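Local atomic coordinates of ancylostoma secreted protein 1 (Necator americanus, PDB entry 3NT8), a protein that is a secreted two-CAP-domain protein of a human hookworm, probably associated with the transition of infective larvae to parasitism. Residues Asp42-Ala47 with Val173-Asn178; Val180-Asn185 with Thr311-Phe316; Gly357-Met362 with His396-Met401. All coordinates share one frame; numbering follows the deposited sequence.

Contact 1 of 3, residues Asp42-Ala47 with Val173-Asn178; sequences DFHNNA and VSCIYN
His44 and Tyr177 reach for each other from opposite directions, one from helix 34-52 and the other from strand 170-177, and join by a single short hydrogen bond. His44 NE2 lies 2.6 Å from Tyr177 OH, with an angle of 160°, and either atom could be the donor. The hydroxyl sits at the edge of the imidazole, in its plane, and the histidine in turn meets the edge of the phenol ring. His44 CG is anti to its carbonyl carbon (chi1 -81°), which sends the ring off the helix toward the sheet. The imidazole is gripped at both nitrogens: while NE2 meets the tyrosine, ND1 bonds to the carbonyl O of Phe40 one turn back, which fixes the rotation of the ring. Tyr177 OH also has a weak bond to Asn102 ND2 of strand 100-107.

The aromatic contact is oblique, with ring centroids 5.4 Å apart and planes at 57°, and its closest carbon-to-carbon approach is His44 CD2 to Tyr177 CE1 at 3.6 Å. Sulfur adds a slanting approach, Cys175 SG lying 3.9 Å from His44 CE1; this cysteine is locked by its disulfide to Cys162.

All three residues are buried where helix 34-52 packs over the sheet of a CAP domain. Leu123 of helix 119-127 and Met152 of helix 147-153 close around His44, while Leu160 of the adjoining strand 159-167 touches both His44 and Tyr177.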
# COMPACT_ATOMS: atom_id res chain seq x y z
N ASP A 42 -15.67 8.06 -16.40
CA ASP A 42 -16.48 6.91 -16.79
C ASP A 42 -15.62 5.76 -17.32
O ASP A 42 -15.86 4.56 -17.01
CB ASP A 42 -17.48 7.34 -17.90
CG ASP A 42 -18.61 8.18 -17.36
OD1 ASP A 42 -18.76 8.31 -16.11
OD2 ASP A 42 -19.39 8.68 -18.21
N PHE A 43 -14.61 6.10 -18.12
CA PHE A 43 -13.77 5.04 -18.70
C PHE A 43 -13.09 4.26 -17.52
O PHE A 43 -12.98 3.02 -17.54
CB PHE A 43 -12.75 5.62 -19.69
CG PHE A 43 -12.02 4.57 -20.51
CD1 PHE A 43 -12.32 4.40 -21.88
CD2 PHE A 43 -11.04 3.76 -19.94
CE1 PHE A 43 -11.67 3.43 -22.62
CE2 PHE A 43 -10.39 2.78 -20.70
CZ PHE A 43 -10.69 2.64 -22.05
N HIS A 44 -12.67 4.98 -16.50
CA HIS A 44 -11.96 4.30 -15.43
C HIS A 44 -12.93 3.40 -14.65
O HIS A 44 -12.59 2.27 -14.36
CB HIS A 44 -11.25 5.25 -14.48
CG HIS A 44 -9.91 5.76 -14.95
ND1 HIS A 44 -9.78 6.82 -15.82
CD2 HIS A 44 -8.65 5.40 -14.61
CE1 HIS A 44 -8.49 7.06 -16.03
NE2 HIS A 44 -7.78 6.22 -15.30
N ASN A 45 -14.11 3.94 -14.28
CA ASN A 45 -15.08 3.18 -13.48
C ASN A 45 -15.77 2.03 -14.19
O ASN A 45 -16.14 1.05 -13.56
CB ASN A 45 -16.13 4.10 -12.91
CG ASN A 45 -15.57 4.98 -11.88
OD1 ASN A 45 -14.71 4.55 -11.10
ND2 ASN A 45 -16.02 6.24 -11.85
N ASN A 46 -15.99 2.19 -15.48
CA ASN A 46 -16.55 1.12 -16.26
C ASN A 46 -15.57 -0.05 -16.37
O ASN A 46 -16.00 -1.21 -16.33
CB ASN A 46 -16.95 1.59 -17.68
CG ASN A 46 -18.10 2.57 -17.63
OD1 ASN A 46 -18.92 2.48 -16.73
ND2 ASN A 46 -18.16 3.52 -18.56
N ALA A 47 -14.30 0.27 -16.57
CA ALA A 47 -13.26 -0.74 -16.67
C ALA A 47 -12.98 -1.35 -15.30
O ALA A 47 -12.77 -2.57 -15.21
CB ALA A 47 -11.92 -0.15 -17.29
N VAL A 173 -1.62 14.00 -22.69
CA VAL A 173 -2.79 13.57 -21.93
C VAL A 173 -2.31 12.74 -20.74
O VAL A 173 -1.46 11.89 -20.90
CB VAL A 173 -3.73 12.71 -22.77
CG1 VAL A 173 -4.99 12.39 -21.93
CG2 VAL A 173 -4.07 13.40 -24.11
N SER A 174 -2.81 13.05 -19.55
CA SER A 174 -2.20 12.55 -18.30
C SER A 174 -3.29 12.43 -17.21
O SER A 174 -4.24 13.12 -17.23
CB SER A 174 -1.03 13.43 -17.80
OG SER A 174 -0.35 12.82 -16.66
N CYS A 175 -3.11 11.49 -16.29
CA CYS A 175 -4.04 11.27 -15.17
C CYS A 175 -3.14 10.96 -14.01
O CYS A 175 -2.11 10.32 -14.19
CB CYS A 175 -5.00 10.07 -15.39
SG CYS A 175 -6.28 10.23 -16.62
N ILE A 176 -3.54 11.45 -12.83
CA ILE A 176 -2.88 11.15 -11.57
C ILE A 176 -3.87 10.49 -10.63
O ILE A 176 -5.09 10.69 -10.77
CB ILE A 176 -2.27 12.41 -10.85
CG1 ILE A 176 -3.22 13.58 -10.87
CG2 ILE A 176 -0.96 12.84 -11.45
CD1 ILE A 176 -2.82 14.61 -9.90
N TYR A 177 -3.36 9.70 -9.68
CA TYR A 177 -4.20 8.79 -8.87
C TYR A 177 -3.68 8.81 -7.47
O TYR A 177 -2.49 8.79 -7.28
CB TYR A 177 -4.08 7.34 -9.39
CG TYR A 177 -4.38 7.18 -10.85
CD1 TYR A 177 -5.62 6.67 -11.27
CD2 TYR A 177 -3.43 7.45 -11.80
CE1 TYR A 177 -5.86 6.48 -12.61
CE2 TYR A 177 -3.69 7.25 -13.13
CZ TYR A 177 -4.90 6.76 -13.53
OH TYR A 177 -5.20 6.61 -14.84
N ASN A 178 -4.57 8.83 -6.48
CA ASN A 178 -4.16 8.86 -5.10
C ASN A 178 -3.77 7.47 -4.53
O ASN A 178 -3.78 7.27 -3.30
CB ASN A 178 -5.25 9.48 -4.22
CG ASN A 178 -6.51 8.59 -4.09
OD1 ASN A 178 -6.77 7.73 -4.94
ND2 ASN A 178 -7.31 8.81 -3.02

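Contact 2 of 3, residues Val180-Asn185 with Thr311-Phe316; sequences VGYITN and TSVLKF
Two aromatic rings frame the meeting of Val180 with Val313 and Phe316. The Phe316 ring receives Val180 CG2 at a slant, with CE1 of the ring 3.9 Å from the methyl and CZ 4.2 Å from it. On the Tyr182 ring, one face is taken by its near neighbour in sequence: Val180 CG1 stands 3.5 Å above the plane, displaced toward the rim. Val180 is therefore shared out by its branches, CG1 against the face of the tyrosine ring and CG2 directed across the contact. Phe147 also meets the Tyr182 ring, the two planes inclined by about 30°.

Methyl against methyl is the central touch, Val180 CG2 to Val313 CG2 at 3.7 Å. The two valines run past each other in opposite directions, and both use the same branch. In each, CG1 is anti to the backbone N (chi1 -180° in Val180, -175° in Val313), which leaves CG2 beside that nitrogen and facing the partner. The Tyr182 hydroxyl adds a looser touch, its OH 4.2 Å from Val313 CG2.

The loop carrying Val313 and Phe316 is tied down from its own side. Thr381 OG1 bonds to both Val313 O and Phe316 N, Val313 N makes a weak bond to Thr311 OG1, and Ala321 and Gln324 of helix 318-330 pack on the phenylalanine. This loop follows strand 305-311 of the second sheet, whereas Val180 lies just beyond strand 170-177 of the first, and the contact thus bridges the two CAP halves of the molecule. No hydrogen bond or salt bridge crosses between the segments. What joins them here is a small, buried apolar patch, whose hold rests on the fit of a few methyls and ring carbons rather than on any directional bond.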
# COMPACT_ATOMS: atom_id res chain seq x y z
N VAL A 180 -0.97 3.96 -5.39
CA VAL A 180 0.16 3.44 -6.14
C VAL A 180 -0.04 1.93 -6.51
O VAL A 180 -0.12 1.06 -5.62
CB VAL A 180 1.47 3.70 -5.32
CG1 VAL A 180 2.69 3.18 -6.07
CG2 VAL A 180 1.60 5.23 -5.05
N GLY A 181 -0.10 1.62 -7.81
CA GLY A 181 -0.33 0.22 -8.24
C GLY A 181 0.89 -0.49 -8.82
O GLY A 181 0.83 -1.69 -9.11
N TYR A 182 1.99 0.25 -8.96
CA TYR A 182 3.22 -0.31 -9.48
C TYR A 182 4.25 -0.80 -8.42
O TYR A 182 5.47 -0.82 -8.67
CB TYR A 182 3.83 0.68 -10.46
CG TYR A 182 3.92 2.09 -9.92
CD1 TYR A 182 4.99 2.44 -9.09
CD2 TYR A 182 2.98 3.08 -10.24
CE1 TYR A 182 5.11 3.70 -8.58
CE2 TYR A 182 3.09 4.39 -9.74
CZ TYR A 182 4.18 4.68 -8.90
OH TYR A 182 4.39 5.93 -8.32
N ILE A 183 3.80 -1.23 -7.24
CA ILE A 183 4.77 -1.71 -6.24
C ILE A 183 5.00 -3.20 -6.56
O ILE A 183 4.05 -3.92 -6.79
CB ILE A 183 4.27 -1.53 -4.81
CG1 ILE A 183 3.96 -0.07 -4.46
CG2 ILE A 183 5.22 -2.15 -3.84
CD1 ILE A 183 5.07 0.92 -4.58
N THR A 184 6.26 -3.64 -6.62
CA THR A 184 6.59 -5.03 -7.02
C THR A 184 5.97 -6.10 -6.08
O THR A 184 6.05 -5.97 -4.84
CB THR A 184 8.12 -5.26 -7.14
OG1 THR A 184 8.74 -4.17 -7.84
CG2 THR A 184 8.43 -6.62 -7.87
N ASN A 185 5.30 -7.09 -6.68
CA ASN A 185 4.66 -8.21 -6.00
C ASN A 185 3.43 -7.88 -5.11
O ASN A 185 2.90 -8.78 -4.42
CB ASN A 185 5.71 -9.03 -5.20
CG ASN A 185 6.73 -9.74 -6.14
OD1 ASN A 185 7.93 -9.62 -5.95
ND2 ASN A 185 6.23 -10.44 -7.15
N THR A 311 9.25 5.86 0.26
CA THR A 311 8.69 5.79 -1.09
C THR A 311 8.88 7.14 -1.77
O THR A 311 8.66 8.17 -1.15
CB THR A 311 7.17 5.42 -1.06
OG1 THR A 311 6.61 5.50 -2.39
CG2 THR A 311 6.43 6.36 -0.20
N SER A 312 9.22 7.06 -3.06
CA SER A 312 9.44 8.20 -3.94
C SER A 312 8.28 9.17 -3.92
O SER A 312 8.50 10.36 -4.05
CB SER A 312 9.67 7.72 -5.36
OG SER A 312 10.70 6.72 -5.43
N VAL A 313 7.06 8.67 -3.74
CA VAL A 313 5.83 9.53 -3.61
C VAL A 313 5.88 10.50 -2.44
O VAL A 313 5.98 10.05 -1.30
CB VAL A 313 4.50 8.72 -3.45
CG1 VAL A 313 3.32 9.62 -3.45
CG2 VAL A 313 4.37 7.67 -4.53
N LEU A 314 5.76 11.79 -2.69
CA LEU A 314 5.91 12.79 -1.64
C LEU A 314 4.62 13.02 -0.93
O LEU A 314 3.58 12.93 -1.53
CB LEU A 314 6.45 14.11 -2.15
CG LEU A 314 7.94 14.18 -2.47
CD1 LEU A 314 8.23 13.63 -3.84
CD2 LEU A 314 8.35 15.65 -2.40
N LYS A 315 4.70 13.27 0.36
CA LYS A 315 3.52 13.53 1.19
C LYS A 315 2.46 12.42 1.08
O LYS A 315 1.22 12.66 1.15
CB LYS A 315 2.95 14.95 0.92
CG LYS A 315 3.92 16.10 1.28
CD LYS A 315 3.17 17.40 1.48
CE LYS A 315 4.09 18.57 1.91
NZ LYS A 315 3.45 19.93 1.65
N PHE A 316 2.94 11.17 1.00
CA PHE A 316 2.06 10.01 0.80
C PHE A 316 1.16 9.79 1.98
O PHE A 316 1.59 9.88 3.13
CB PHE A 316 2.87 8.75 0.47
CG PHE A 316 2.05 7.62 -0.04
CD1 PHE A 316 1.25 7.77 -1.16
CD2 PHE A 316 2.11 6.37 0.58
CE1 PHE A 316 0.51 6.66 -1.64
CE2 PHE A 316 1.37 5.28 0.11
CZ PHE A 316 0.57 5.43 -1.00

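Contact 3 of 3, residues Gly357-Met362 with His396-Met401; sequences GHYTQM and HVIYTM
Thr360 and Ile398 meet without a polar bond between their segments; the shortest polar bond within either segment is in the loop, where His396 ND1 donates to Val397 O at 2.7 Å and 170°. The acceptor is met in its carbonyl plane, on a lone pair.

Across the contact, Ile398 CD1 presses on Thr360 CG2 at 3.4 Å, tighter than usual for two carbons, and Ile398 CG2 approaches Thr360 O to the same distance. The threonine hydroxyl occupies the crowded position between backbone N and carbonyl carbon (chi1 50°), where it bonds to Asn392 OD1 and leaves CG2 turned to the isoleucine. The same Ile398 CD1 nears Tyr359 CE2, 4.1 Å away, and Tyr359 OH comes to the edge of the Tyr399 ring, 4.0 Å from CE2. The Tyr399 hydroxyl bonds to Pro266 O, and the Ile398 backbone to Asn342 and Asp365.

This joins helix 357-363 of the second CAP domain, whose GHYTQM sequence is consistent with the CRISP family signature, to the loop after strand 381-388. With no hydrogen bond crossing, the contact rests on the close fit of Ile398 against Thr360 and Tyr359, while polar bonds elsewhere hold helix and loop.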
# COMPACT_ATOMS: atom_id res chain seq x y z
N GLY A 357 15.19 -9.51 7.61
CA GLY A 357 15.26 -9.02 8.97
C GLY A 357 14.11 -8.11 9.36
O GLY A 357 13.84 -7.94 10.53
N HIS A 358 13.47 -7.48 8.38
CA HIS A 358 12.23 -6.74 8.67
C HIS A 358 11.04 -7.60 9.08
O HIS A 358 10.34 -7.25 10.02
CB HIS A 358 11.81 -5.87 7.49
CG HIS A 358 12.92 -5.07 6.92
ND1 HIS A 358 13.55 -5.41 5.74
CD2 HIS A 358 13.55 -3.96 7.38
CE1 HIS A 358 14.52 -4.55 5.50
NE2 HIS A 358 14.55 -3.67 6.50
N TYR A 359 10.80 -8.68 8.35
CA TYR A 359 9.86 -9.71 8.74
C TYR A 359 10.17 -10.31 10.15
O TYR A 359 9.29 -10.42 10.98
CB TYR A 359 9.81 -10.81 7.65
CG TYR A 359 9.25 -12.09 8.21
CD1 TYR A 359 7.87 -12.28 8.33
CD2 TYR A 359 10.11 -13.11 8.69
CE1 TYR A 359 7.36 -13.43 8.92
CE2 TYR A 359 9.57 -14.28 9.27
CZ TYR A 359 8.19 -14.43 9.35
OH TYR A 359 7.64 -15.56 9.93
N THR A 360 11.40 -10.66 10.45
CA THR A 360 11.77 -11.34 11.69
C THR A 360 11.43 -10.48 12.89
O THR A 360 10.81 -10.94 13.84
CB THR A 360 13.22 -11.85 11.68
OG1 THR A 360 14.13 -10.81 11.28
CG2 THR A 360 13.36 -13.01 10.69
N GLN A 361 11.74 -9.19 12.81
CA GLN A 361 11.40 -8.30 13.88
C GLN A 361 9.90 -8.14 14.04
O GLN A 361 9.39 -7.92 15.15
CB GLN A 361 12.06 -6.93 13.63
CG GLN A 361 11.85 -5.87 14.70
CD GLN A 361 12.41 -6.31 16.04
OE1 GLN A 361 13.60 -6.08 16.37
NE2 GLN A 361 11.55 -6.92 16.83
N MET A 362 9.16 -8.21 12.95
CA MET A 362 7.69 -8.13 13.07
C MET A 362 7.11 -9.41 13.76
O MET A 362 6.13 -9.32 14.53
CB MET A 362 7.03 -7.91 11.71
CG MET A 362 7.24 -6.52 11.15
SD MET A 362 6.37 -6.28 9.55
CE MET A 362 4.62 -6.37 10.01
N HIS A 396 19.23 -17.19 16.82
CA HIS A 396 18.07 -17.49 17.70
C HIS A 396 16.80 -17.69 16.88
O HIS A 396 16.69 -17.14 15.77
CB HIS A 396 17.86 -16.33 18.65
CG HIS A 396 17.00 -16.66 19.84
ND1 HIS A 396 15.63 -16.75 19.76
CD2 HIS A 396 17.32 -16.84 21.15
CE1 HIS A 396 15.14 -17.00 20.96
NE2 HIS A 396 16.14 -17.06 21.82
N VAL A 397 15.87 -18.52 17.37
CA VAL A 397 14.59 -18.67 16.71
C VAL A 397 13.81 -17.33 16.73
O VAL A 397 13.94 -16.54 17.65
CB VAL A 397 13.75 -19.78 17.33
CG1 VAL A 397 14.39 -21.20 17.13
CG2 VAL A 397 13.55 -19.46 18.72
N ILE A 398 13.04 -17.08 15.67
CA ILE A 398 12.27 -15.84 15.57
C ILE A 398 11.12 -15.94 16.58
O ILE A 398 10.75 -14.96 17.24
CB ILE A 398 11.71 -15.61 14.14
CG1 ILE A 398 12.81 -15.60 13.10
CG2 ILE A 398 10.84 -14.32 14.06
CD1 ILE A 398 12.29 -16.03 11.72
N TYR A 399 10.54 -17.12 16.70
CA TYR A 399 9.51 -17.35 17.73
C TYR A 399 9.56 -18.82 18.15
O TYR A 399 9.98 -19.72 17.35
CB TYR A 399 8.11 -16.95 17.25
CG TYR A 399 7.64 -17.50 15.92
CD1 TYR A 399 7.16 -18.82 15.81
CD2 TYR A 399 7.64 -16.70 14.79
CE1 TYR A 399 6.71 -19.33 14.64
CE2 TYR A 399 7.17 -17.17 13.58
CZ TYR A 399 6.72 -18.51 13.52
OH TYR A 399 6.26 -19.06 12.38
N THR A 400 9.17 -19.08 19.42
CA THR A 400 9.15 -20.44 19.97
C THR A 400 7.98 -21.18 19.33
O THR A 400 6.81 -20.69 19.29
CB THR A 400 8.91 -20.43 21.49
OG1 THR A 400 9.93 -19.66 22.11
CG2 THR A 400 8.95 -21.90 22.08
N MET A 401 8.30 -22.37 18.90
CA MET A 401 7.44 -23.18 18.11
C MET A 401 6.60 -24.18 18.92
O MET A 401 7.11 -24.88 19.83
CB MET A 401 8.29 -23.89 17.01
CG MET A 401 8.75 -23.00 15.88
SD MET A 401 9.82 -23.89 14.75
CE MET A 401 11.32 -23.87 15.76

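The three contacts follow one another along the chain, each closing before the next opens. Contact 1 ties helix 34-52 to the first four-stranded sheet, and contact 3 belongs to the second half of the chain, which has a sheet of the same strand order. Their centres are about 41 Å apart, on opposite sides of the centre of the chain. Contact 2 lies near that centre, about 17 Å from contact 1 and 27 Å from contact 3, centre to centre. Its first segment adjoins the strand segment of contact 1 in the sequence, and its second starts at the end of an outer strand of the second sheet. Contacts 1 and 3 thus serve separate CAP units, while contact 2 couples them.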